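Local coordinates for putative exported protein (PDB 4RAA) that is of unknown function but folds as a six-bladed beta-propeller of the YWTD superfamily and is probably exported from the bacterial cytoplasm, at residues F93-N97 / K98-A102. Numbering follows the deposited sequence.
Sequences FVDNN and KNYIA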
loop_
_atom_site.group_PDB
_atom_site.type_symbol
_atom_site.label_atom_id
_atom_site.label_comp_id
_atom_site.label_asym_id
_atom_site.label_seq_id
_atom_site.Cartn_x
_atom_site.Cartn_y
_atom_site.Cartn_z
ATOM N N PHE A 93 -10.464 -4.547 -11.173
ATOM C CA PHE A 93 -11.841 -4.280 -10.721
ATOM C C PHE A 93 -12.041 -2.797 -10.494
ATOM O O PHE A 93 -11.069 -2.051 -10.377
ATOM C CB PHE A 93 -12.240 -5.113 -9.479
ATOM C CG PHE A 93 -11.512 -4.738 -8.207
ATOM C CD1 PHE A 93 -10.260 -5.291 -7.904
ATOM C CD2 PHE A 93 -12.096 -3.854 -7.281
ATOM C CE1 PHE A 93 -9.599 -4.954 -6.720
ATOM C CE2 PHE A 93 -11.434 -3.513 -6.103
ATOM C CZ PHE A 93 -10.185 -4.057 -5.824
ATOM N N VAL A 94 -13.306 -2.390 -10.476
ATOM C CA VAL A 94 -13.709 -1.004 -10.249
ATOM C C VAL A 94 -14.347 -1.031 -8.870
ATOM O O VAL A 94 -15.155 -1.926 -8.605
ATOM C CB VAL A 94 -14.727 -0.551 -11.326
ATOM C CG1 VAL A 94 -15.213 0.879 -11.074
ATOM C CG2 VAL A 94 -14.115 -0.694 -12.722
ATOM N N ASP A 95 -14.010 -0.078 -7.990
ATOM C CA ASP A 95 -14.617 -0.077 -6.657
ATOM C C ASP A 95 -16.108 0.273 -6.772
ATOM O O ASP A 95 -16.544 0.849 -7.778
ATOM C CB ASP A 95 -13.855 0.791 -5.623
ATOM C CG ASP A 95 -14.082 2.287 -5.778
ATOM O OD1 ASP A 95 -13.771 2.818 -6.872
ATOM O OD2 ASP A 95 -14.520 2.934 -4.785
ATOM N N ASN A 96 -16.871 -0.103 -5.749
ATOM C CA ASN A 96 -18.324 0.118 -5.717
ATOM C C ASN A 96 -18.729 1.592 -5.910
ATOM O O ASN A 96 -19.731 1.861 -6.560
ATOM C CB ASN A 96 -18.938 -0.443 -4.418
ATOM C CG ASN A 96 -18.737 -1.955 -4.255
ATOM O OD1 ASN A 96 -18.446 -2.686 -5.214
ATOM N ND2 ASN A 96 -18.888 -2.426 -3.020
ATOM N N ASN A 97 -17.937 2.523 -5.376
ATOM C CA ASN A 97 -18.181 3.973 -5.532
ATOM C C ASN A 97 -17.715 4.590 -6.855
ATOM O O ASN A 97 -18.059 5.731 -7.130
ATOM C CB ASN A 97 -17.513 4.756 -4.394
ATOM C CG ASN A 97 -18.057 4.400 -3.031
ATOM O OD1 ASN A 97 -19.203 3.978 -2.888
ATOM N ND2 ASN A 97 -17.234 4.595 -2.009
ATOM N N LYS A 98 -16.938 3.857 -7.652
ATOM C CA LYS A 98 -16.379 4.341 -8.929
ATOM C C LYS A 98 -15.413 5.515 -8.710
ATOM O O LYS A 98 -15.589 6.589 -9.278
ATOM C CB LYS A 98 -17.479 4.629 -9.972
ATOM C CG LYS A 98 -18.333 3.401 -10.252
ATOM C CD LYS A 98 -19.529 3.671 -11.144
ATOM C CE LYS A 98 -20.406 2.424 -11.207
ATOM N NZ LYS A 98 -21.611 2.601 -12.058
ATOM N N ASN A 99 -14.442 5.288 -7.822
ATOM C CA ASN A 99 -13.337 6.213 -7.526
ATOM C C ASN A 99 -12.069 5.729 -8.234
ATOM O O ASN A 99 -11.378 6.532 -8.868
ATOM C CB ASN A 99 -12.997 6.250 -6.035
ATOM C CG ASN A 99 -14.141 6.713 -5.170
ATOM O OD1 ASN A 99 -14.502 6.038 -4.203
ATOM N ND2 ASN A 99 -14.713 7.868 -5.497
ATOM N N TYR A 100 -11.765 4.427 -8.097
ATOM C CA TYR A 100 -10.557 3.836 -8.652
ATOM C C TYR A 100 -10.724 2.549 -9.422
ATOM O O TYR A 100 -11.697 1.825 -9.230
ATOM C CB TYR A 100 -9.553 3.568 -7.524
ATOM C CG TYR A 100 -9.899 2.466 -6.515
ATOM C CD1 TYR A 100 -9.632 1.109 -6.799
ATOM C CD2 TYR A 100 -10.440 2.776 -5.249
ATOM C CE1 TYR A 100 -9.912 0.107 -5.875
ATOM C CE2 TYR A 100 -10.726 1.771 -4.313
ATOM C CZ TYR A 100 -10.452 0.435 -4.627
ATOM O OH TYR A 100 -10.727 -0.584 -3.733
ATOM N N ILE A 101 -9.710 2.265 -10.250
ATOM C CA ILE A 101 -9.566 1.021 -11.014
ATOM C C ILE A 101 -8.259 0.393 -10.494
ATOM O O ILE A 101 -7.192 0.990 -10.626
ATOM C CB ILE A 101 -9.476 1.251 -12.540
ATOM C CG1 ILE A 101 -10.773 1.866 -13.071
ATOM C CG2 ILE A 101 -9.181 -0.067 -13.265
ATOM C CD1 ILE A 101 -10.610 2.531 -14.416
ATOM N N ALA A 102 -8.362 -0.805 -9.918
ATOM C CA ALA A 102 -7.240 -1.515 -9.306
ATOM C C ALA A 102 -6.866 -2.722 -10.149
ATOM O O ALA A 102 -7.645 -3.674 -10.217
ATOM C CB ALA A 102 -7.620 -1.959 -7.899
#
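Phe93 and Ala102 meet on one side of the sheet. The methyl CB of Ala102 lies over a face of the Phe93 ring, 4.1 Å from the ring centroid, in a CH-pi contact. Next to it, Phe93 CE2 approaches Tyr100 CE1 at 3.9 Å, the two side chains crossing at a slant. Phe93 also packs on Cys134 and Leu135 of strand 134-136. On the reverse side, Val94 faces Ile101 across a non-hydrogen-bonded pair, and both side chains reach Leu49 and Leu54.

Nearer the turn, Asp95 joins the apolar and polar parts. Its CB sits above the Tyr100 ring, 3.7 Å from the centroid, offset toward the rim. The carboxylate is stacked with this ring, their planes only 5° apart. The Tyr100 ring also meets Tyr113 edge-to-face.

At Asp95, chi1 of 76° sets CG between the backbone N and the carbonyl carbon, which turns the carboxylate in toward the backbone N-H groups of Asn99 and Tyr100. Asp95 OD1 accepts both. Asn99 N comes to Asp95 OD1 at 2.7 Å, on the syn lone pair. Tyr100 N approaches Asp95 OD1 from above the carboxylate plane at 2.8 Å, and its bond is nearly straight (171°). Both bonds go to this one oxygen and tie the carboxylate to the returning chain.

Backbone bonds continue the pairing along the strands. Asp95 N donates to Tyr100 O, and Phe93 and Ala102 exchange two hydrogen bonds. Lys98 N binds Asp95 O at 3.0 Å, closing a type I turn over Asp95-Lys98. Asn96 N and ND2 hydrogen-bond to Gln136 OE1 and Leu137 O, tying the turn to the end of strand 134-136. This is an antiparallel beta hairpin linking neighbouring strands of the beta-propeller, its connection braced by an aspartate that accepts backbone N-H groups.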